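Cytosolic IMP-GMP specific 5'-nucleotidase (Legionella pneumophila subsp. pneumophila, PDB 4OHF) probably hydrolyses purine nucleoside 5'-monophosphates such as IMP and GMP as a magnesium-binding cytosolic 5'-nucleotidase of the HAD clan. Local coordinates at residues E188-Y201 / E432-T444. Residues are numbered along the deposited sequence; the frame is centred on the assembly and turned at random.
Sequences EKEVVEGLKHFIRY and EKLSDLLEHSPMT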
loop_
_atom_site.group_PDB
_atom_site.type_symbol
_atom_site.label_atom_id
_atom_site.label_comp_id
_atom_site.label_asym_id
_atom_site.label_seq_id
_atom_site.Cartn_x
_atom_site.Cartn_y
_atom_site.Cartn_z
ATOM N N GLU B 188 -35.323 27.385 -12.413
ATOM C CA GLU B 188 -36.463 26.607 -11.956
ATOM C C GLU B 188 -37.053 27.213 -10.698
ATOM O O GLU B 188 -36.431 27.177 -9.638
ATOM C CB GLU B 188 -36.031 25.152 -11.689
ATOM C CG GLU B 188 -37.090 24.274 -11.011
ATOM C CD GLU B 188 -36.592 22.863 -10.691
ATOM O OE1 GLU B 188 -37.357 22.086 -10.079
ATOM O OE2 GLU B 188 -35.443 22.527 -11.053
ATOM N N LYS B 189 -38.252 27.769 -10.820
ATOM C CA LYS B 189 -38.938 28.371 -9.684
ATOM C C LYS B 189 -39.011 27.430 -8.484
ATOM O O LYS B 189 -38.747 27.828 -7.354
ATOM C CB LYS B 189 -40.358 28.793 -10.087
ATOM C CG LYS B 189 -41.206 29.312 -8.927
ATOM C CD LYS B 189 -42.483 30.041 -9.374
ATOM C CE LYS B 189 -43.470 29.128 -10.112
ATOM N NZ LYS B 189 -42.963 28.658 -11.437
ATOM N N GLU B 190 -39.358 26.179 -8.734
ATOM C CA GLU B 190 -39.479 25.203 -7.663
ATOM C C GLU B 190 -38.299 25.180 -6.679
ATOM O O GLU B 190 -38.500 25.045 -5.471
ATOM C CB GLU B 190 -39.691 23.806 -8.254
ATOM C CG GLU B 190 -41.015 23.598 -9.016
ATOM C CD GLU B 190 -41.178 24.503 -10.254
ATOM O OE1 GLU B 190 -40.258 24.584 -11.100
ATOM O OE2 GLU B 190 -42.251 25.132 -10.388
ATOM N N VAL B 191 -37.074 25.307 -7.183
ATOM C CA VAL B 191 -35.900 25.281 -6.317
ATOM C C VAL B 191 -36.016 26.334 -5.229
ATOM O O VAL B 191 -35.842 26.032 -4.053
ATOM C CB VAL B 191 -34.579 25.527 -7.105
ATOM C CG1 VAL B 191 -33.430 25.745 -6.140
ATOM C CG2 VAL B 191 -34.275 24.346 -7.999
ATOM N N VAL B 192 -36.310 27.569 -5.629
ATOM C CA VAL B 192 -36.451 28.662 -4.677
ATOM C C VAL B 192 -37.600 28.408 -3.706
ATOM O O VAL B 192 -37.442 28.570 -2.492
ATOM C CB VAL B 192 -36.652 30.010 -5.406
ATOM C CG1 VAL B 192 -37.132 31.077 -4.438
ATOM C CG2 VAL B 192 -35.326 30.454 -6.012
ATOM N N GLU B 193 -38.750 28.005 -4.225
ATOM C CA GLU B 193 -39.877 27.722 -3.346
ATOM C C GLU B 193 -39.468 26.633 -2.362
ATOM O O GLU B 193 -39.770 26.708 -1.165
ATOM C CB GLU B 193 -41.103 27.258 -4.140
ATOM C CG GLU B 193 -41.648 28.262 -5.152
ATOM C CD GLU B 193 -41.615 29.714 -4.646
ATOM O OE1 GLU B 193 -42.019 29.963 -3.476
ATOM O OE2 GLU B 193 -41.190 30.609 -5.427
ATOM N N GLY B 194 -38.767 25.628 -2.877
ATOM C CA GLY B 194 -38.316 24.519 -2.058
ATOM C C GLY B 194 -37.423 24.931 -0.912
ATOM O O GLY B 194 -37.612 24.492 0.223
ATOM N N LEU B 195 -36.436 25.765 -1.204
ATOM C CA LEU B 195 -35.549 26.234 -0.166
ATOM C C LEU B 195 -36.371 26.969 0.885
ATOM O O LEU B 195 -36.254 26.697 2.084
ATOM C CB LEU B 195 -34.485 27.154 -0.761
ATOM C CG LEU B 195 -33.483 26.407 -1.642
ATOM C CD1 LEU B 195 -32.569 27.386 -2.351
ATOM C CD2 LEU B 195 -32.687 25.451 -0.782
ATOM N N LYS B 196 -37.213 27.892 0.435
ATOM C CA LYS B 196 -38.045 28.641 1.357
ATOM C C LYS B 196 -38.831 27.661 2.207
ATOM O O LYS B 196 -38.887 27.779 3.427
ATOM C CB LYS B 196 -38.991 29.557 0.597
ATOM C CG LYS B 196 -38.350 30.843 0.120
ATOM C CD LYS B 196 -39.433 31.812 -0.288
ATOM C CE LYS B 196 -38.889 33.119 -0.825
ATOM N NZ LYS B 196 -39.991 34.089 -1.114
ATOM N N HIS B 197 -39.428 26.677 1.559
ATOM C CA HIS B 197 -40.176 25.679 2.286
ATOM C C HIS B 197 -39.330 25.172 3.453
ATOM O O HIS B 197 -39.687 25.347 4.615
ATOM C CB HIS B 197 -40.522 24.513 1.370
ATOM C CG HIS B 197 -41.509 23.555 1.961
ATOM N ND1 HIS B 197 -41.542 22.218 1.624
ATOM C CD2 HIS B 197 -42.511 23.746 2.855
ATOM C CE1 HIS B 197 -42.520 21.625 2.288
ATOM N NE2 HIS B 197 -43.124 22.530 3.041
ATOM N N PHE B 198 -38.199 24.548 3.136
ATOM C CA PHE B 198 -37.307 24.005 4.160
ATOM C C PHE B 198 -36.882 24.998 5.236
ATOM O O PHE B 198 -36.871 24.663 6.419
ATOM C CB PHE B 198 -36.052 23.399 3.518
ATOM C CG PHE B 198 -36.206 21.960 3.113
ATOM C CD1 PHE B 198 -35.276 21.010 3.521
ATOM C CD2 PHE B 198 -37.277 21.547 2.332
ATOM C CE1 PHE B 198 -35.413 19.669 3.159
ATOM C CE2 PHE B 198 -37.418 20.208 1.966
ATOM C CZ PHE B 198 -36.484 19.273 2.384
ATOM N N ILE B 199 -36.514 26.207 4.839
ATOM C CA ILE B 199 -36.085 27.200 5.812
ATOM C C ILE B 199 -37.234 27.511 6.761
ATOM O O ILE B 199 -37.053 27.643 7.972
ATOM C CB ILE B 199 -35.644 28.493 5.120
ATOM C CG1 ILE B 199 -34.500 28.187 4.156
ATOM C CG2 ILE B 199 -35.201 29.506 6.158
ATOM C CD1 ILE B 199 -34.183 29.311 3.205
ATOM N N ARG B 200 -38.423 27.610 6.187
ATOM C CA ARG B 200 -39.631 27.901 6.933
ATOM C C ARG B 200 -39.768 26.955 8.126
ATOM O O ARG B 200 -40.239 27.359 9.185
ATOM C CB ARG B 200 -40.825 27.768 5.993
ATOM C CG ARG B 200 -42.103 28.416 6.448
ATOM C CD ARG B 200 -43.126 28.331 5.317
ATOM N NE ARG B 200 -42.650 29.032 4.121
ATOM C CZ ARG B 200 -42.773 28.582 2.873
ATOM N NH1 ARG B 200 -42.304 29.306 1.865
ATOM N NH2 ARG B 200 -43.351 27.408 2.630
ATOM N N TYR B 201 -39.341 25.705 7.958
ATOM C CA TYR B 201 -39.414 24.706 9.020
ATOM C C TYR B 201 -38.177 24.653 9.913
ATOM O O TYR B 201 -37.939 23.649 10.587
ATOM C CB TYR B 201 -39.649 23.313 8.435
ATOM C CG TYR B 201 -41.081 23.010 8.042
ATOM C CD1 TYR B 201 -41.845 22.099 8.773
ATOM C CD2 TYR B 201 -41.659 23.596 6.908
ATOM C CE1 TYR B 201 -43.152 21.770 8.380
ATOM C CE2 TYR B 201 -42.962 23.279 6.507
ATOM C CZ TYR B 201 -43.701 22.364 7.246
ATOM O OH TYR B 201 -44.977 22.039 6.845
ATOM N N GLU B 432 -33.556 12.733 -9.313
ATOM C CA GLU B 432 -33.072 13.314 -10.548
ATOM C C GLU B 432 -32.631 14.759 -10.346
ATOM O O GLU B 432 -31.688 15.209 -10.991
ATOM C CB GLU B 432 -34.142 13.247 -11.625
ATOM C CG GLU B 432 -33.855 14.153 -12.802
ATOM C CD GLU B 432 -35.053 14.300 -13.714
ATOM O OE1 GLU B 432 -36.193 14.255 -13.198
ATOM O OE2 GLU B 432 -34.855 14.477 -14.935
ATOM N N LYS B 433 -33.310 15.493 -9.467
ATOM C CA LYS B 433 -32.940 16.882 -9.202
ATOM C C LYS B 433 -33.367 17.349 -7.811
ATOM O O LYS B 433 -34.316 16.840 -7.225
ATOM C CB LYS B 433 -33.528 17.815 -10.279
ATOM C CG LYS B 433 -35.048 17.799 -10.379
ATOM C CD LYS B 433 -35.535 18.782 -11.423
ATOM C CE LYS B 433 -37.042 18.739 -11.539
ATOM N NZ LYS B 433 -37.448 17.328 -11.765
ATOM N N LEU B 434 -32.653 18.334 -7.294
ATOM C CA LEU B 434 -32.887 18.881 -5.966
ATOM C C LEU B 434 -34.332 19.244 -5.596
ATOM O O LEU B 434 -34.769 18.991 -4.459
ATOM C CB LEU B 434 -31.993 20.098 -5.783
ATOM C CG LEU B 434 -31.978 20.782 -4.426
ATOM C CD1 LEU B 434 -31.503 19.810 -3.315
ATOM C CD2 LEU B 434 -31.041 21.963 -4.536
ATOM N N SER B 435 -35.078 19.837 -6.525
ATOM C CA SER B 435 -36.448 20.219 -6.207
ATOM C C SER B 435 -37.279 18.964 -5.926
ATOM O O SER B 435 -38.341 19.036 -5.305
ATOM C CB SER B 435 -37.067 21.044 -7.349
ATOM O OG SER B 435 -37.237 20.273 -8.524
ATOM N N ASP B 436 -36.803 17.811 -6.389
ATOM C CA ASP B 436 -37.516 16.567 -6.119
ATOM C C ASP B 436 -37.494 16.417 -4.596
ATOM O O ASP B 436 -38.519 16.205 -3.953
ATOM C CB ASP B 436 -36.825 15.370 -6.794
ATOM C CG ASP B 436 -37.015 15.358 -8.314
ATOM O OD1 ASP B 436 -36.288 14.594 -9.005
ATOM O OD2 ASP B 436 -37.887 16.111 -8.818
ATOM N N LEU B 437 -36.318 16.554 -4.011
ATOM C CA LEU B 437 -36.213 16.455 -2.568
ATOM C C LEU B 437 -36.929 17.612 -1.866
ATOM O O LEU B 437 -37.738 17.386 -0.964
ATOM C CB LEU B 437 -34.746 16.424 -2.136
ATOM C CG LEU B 437 -34.518 16.495 -0.625
ATOM C CD1 LEU B 437 -35.175 15.300 0.044
ATOM C CD2 LEU B 437 -33.031 16.529 -0.330
ATOM N N LEU B 438 -36.654 18.845 -2.281
ATOM C CA LEU B 438 -37.249 20.001 -1.615
ATOM C C LEU B 438 -38.765 20.072 -1.688
ATOM O O LEU B 438 -39.383 20.896 -1.022
ATOM C CB LEU B 438 -36.639 21.296 -2.152
ATOM C CG LEU B 438 -35.118 21.419 -2.022
ATOM C CD1 LEU B 438 -34.661 22.708 -2.675
ATOM C CD2 LEU B 438 -34.716 21.387 -0.565
ATOM N N GLU B 439 -39.364 19.199 -2.485
ATOM C CA GLU B 439 -40.812 19.173 -2.645
ATOM C C GLU B 439 -41.427 18.242 -1.591
ATOM O O GLU B 439 -42.640 18.164 -1.431
ATOM C CB GLU B 439 -41.157 18.664 -4.043
ATOM C CG GLU B 439 -42.331 19.359 -4.671
ATOM C CD GLU B 439 -41.971 20.753 -5.136
ATOM O OE1 GLU B 439 -41.393 20.881 -6.239
ATOM O OE2 GLU B 439 -42.255 21.718 -4.394
ATOM N N HIS B 440 -40.566 17.501 -0.907
ATOM C CA HIS B 440 -40.987 16.596 0.150
ATOM C C HIS B 440 -41.039 17.367 1.457
ATOM O O HIS B 440 -40.585 18.508 1.551
ATOM C CB HIS B 440 -39.999 15.442 0.294
ATOM C CG HIS B 440 -40.118 14.415 -0.782
ATOM N ND1 HIS B 440 -39.851 14.687 -2.105
ATOM C CD2 HIS B 440 -40.502 13.116 -0.736
ATOM C CE1 HIS B 440 -40.064 13.601 -2.828
ATOM N NE2 HIS B 440 -40.460 12.632 -2.022
ATOM N N SER B 441 -41.589 16.725 2.472
ATOM C CA SER B 441 -41.700 17.335 3.789
ATOM C C SER B 441 -40.334 17.408 4.458
ATOM O O SER B 441 -39.631 16.408 4.558
ATOM C CB SER B 441 -42.638 16.504 4.658
ATOM O OG SER B 441 -42.592 16.940 6.000
ATOM N N PRO B 442 -39.936 18.594 4.923
ATOM C CA PRO B 442 -38.632 18.686 5.578
ATOM C C PRO B 442 -38.585 17.898 6.888
ATOM O O PRO B 442 -37.668 18.075 7.678
ATOM C CB PRO B 442 -38.455 20.187 5.788
ATOM C CG PRO B 442 -39.856 20.681 5.891
ATOM C CD PRO B 442 -40.565 19.920 4.815
ATOM N N MET B 443 -39.580 17.033 7.105
ATOM C CA MET B 443 -39.658 16.195 8.313
ATOM C C MET B 443 -39.712 14.710 7.925
ATOM O O MET B 443 -39.664 13.822 8.785
ATOM C CB MET B 443 -40.916 16.536 9.142
ATOM C CG MET B 443 -41.012 17.982 9.675
ATOM S SD MET B 443 -39.653 18.493 10.765
ATOM C CE MET B 443 -39.760 20.318 10.683
ATOM N N THR B 444 -39.827 14.466 6.618
ATOM C CA THR B 444 -39.907 13.133 6.026
ATOM C C THR B 444 -38.928 12.098 6.581
ATOM O O THR B 444 -37.734 12.354 6.684
ATOM C CB THR B 444 -39.662 13.208 4.510
ATOM O OG1 THR B 444 -40.583 14.136 3.916
ATOM C CG2 THR B 444 -39.838 11.851 3.878
HETATM O O HOH W 1 -33.655 21.157 -9.085
#
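L438 is a knob in the hole formed by V191, G194, L195 and F198, where helices 189-200 and 434-438 pack beside the central mixed sheet of the HAD-like fold. Their axes run 35° apart and come within 8.8 Å. G194 is what allows this: with no side chain, its CA lies 3.6 Å from L438 CB. The leucine then forks, CD1 going to the V191 carbonyl and to CD2 of L195, CD2 to the ring of F198. That ring is sandwiched by two CH-pi contacts, with L438 CD2 over the centre of one face and P442 CB over the opposite face, 3.7 Å from the centroid. Behind this layer, L195 and F198 reach L22 and I20 of strand 19-22, while L437 packs on strand 429-431.

Past the helix end, Y201 lays one ring face on P442 CG and turns its edge to M443 CE. H197 brings its ring edge to the carbonyl oxygens of L438 and H440, with CE1 3.6 Å from P442 CD.

At the other end the contact turns polar. E188, fully extended (chi1 172°), carries its carboxylate to S435, whose OG donates to OE1; the modelled length is doubtfully short. E188 OE2 also pairs with R30. A water completes the link, donating to E188 OE2 at 3.0 Å and accepting from S435 N at 3.2 Å.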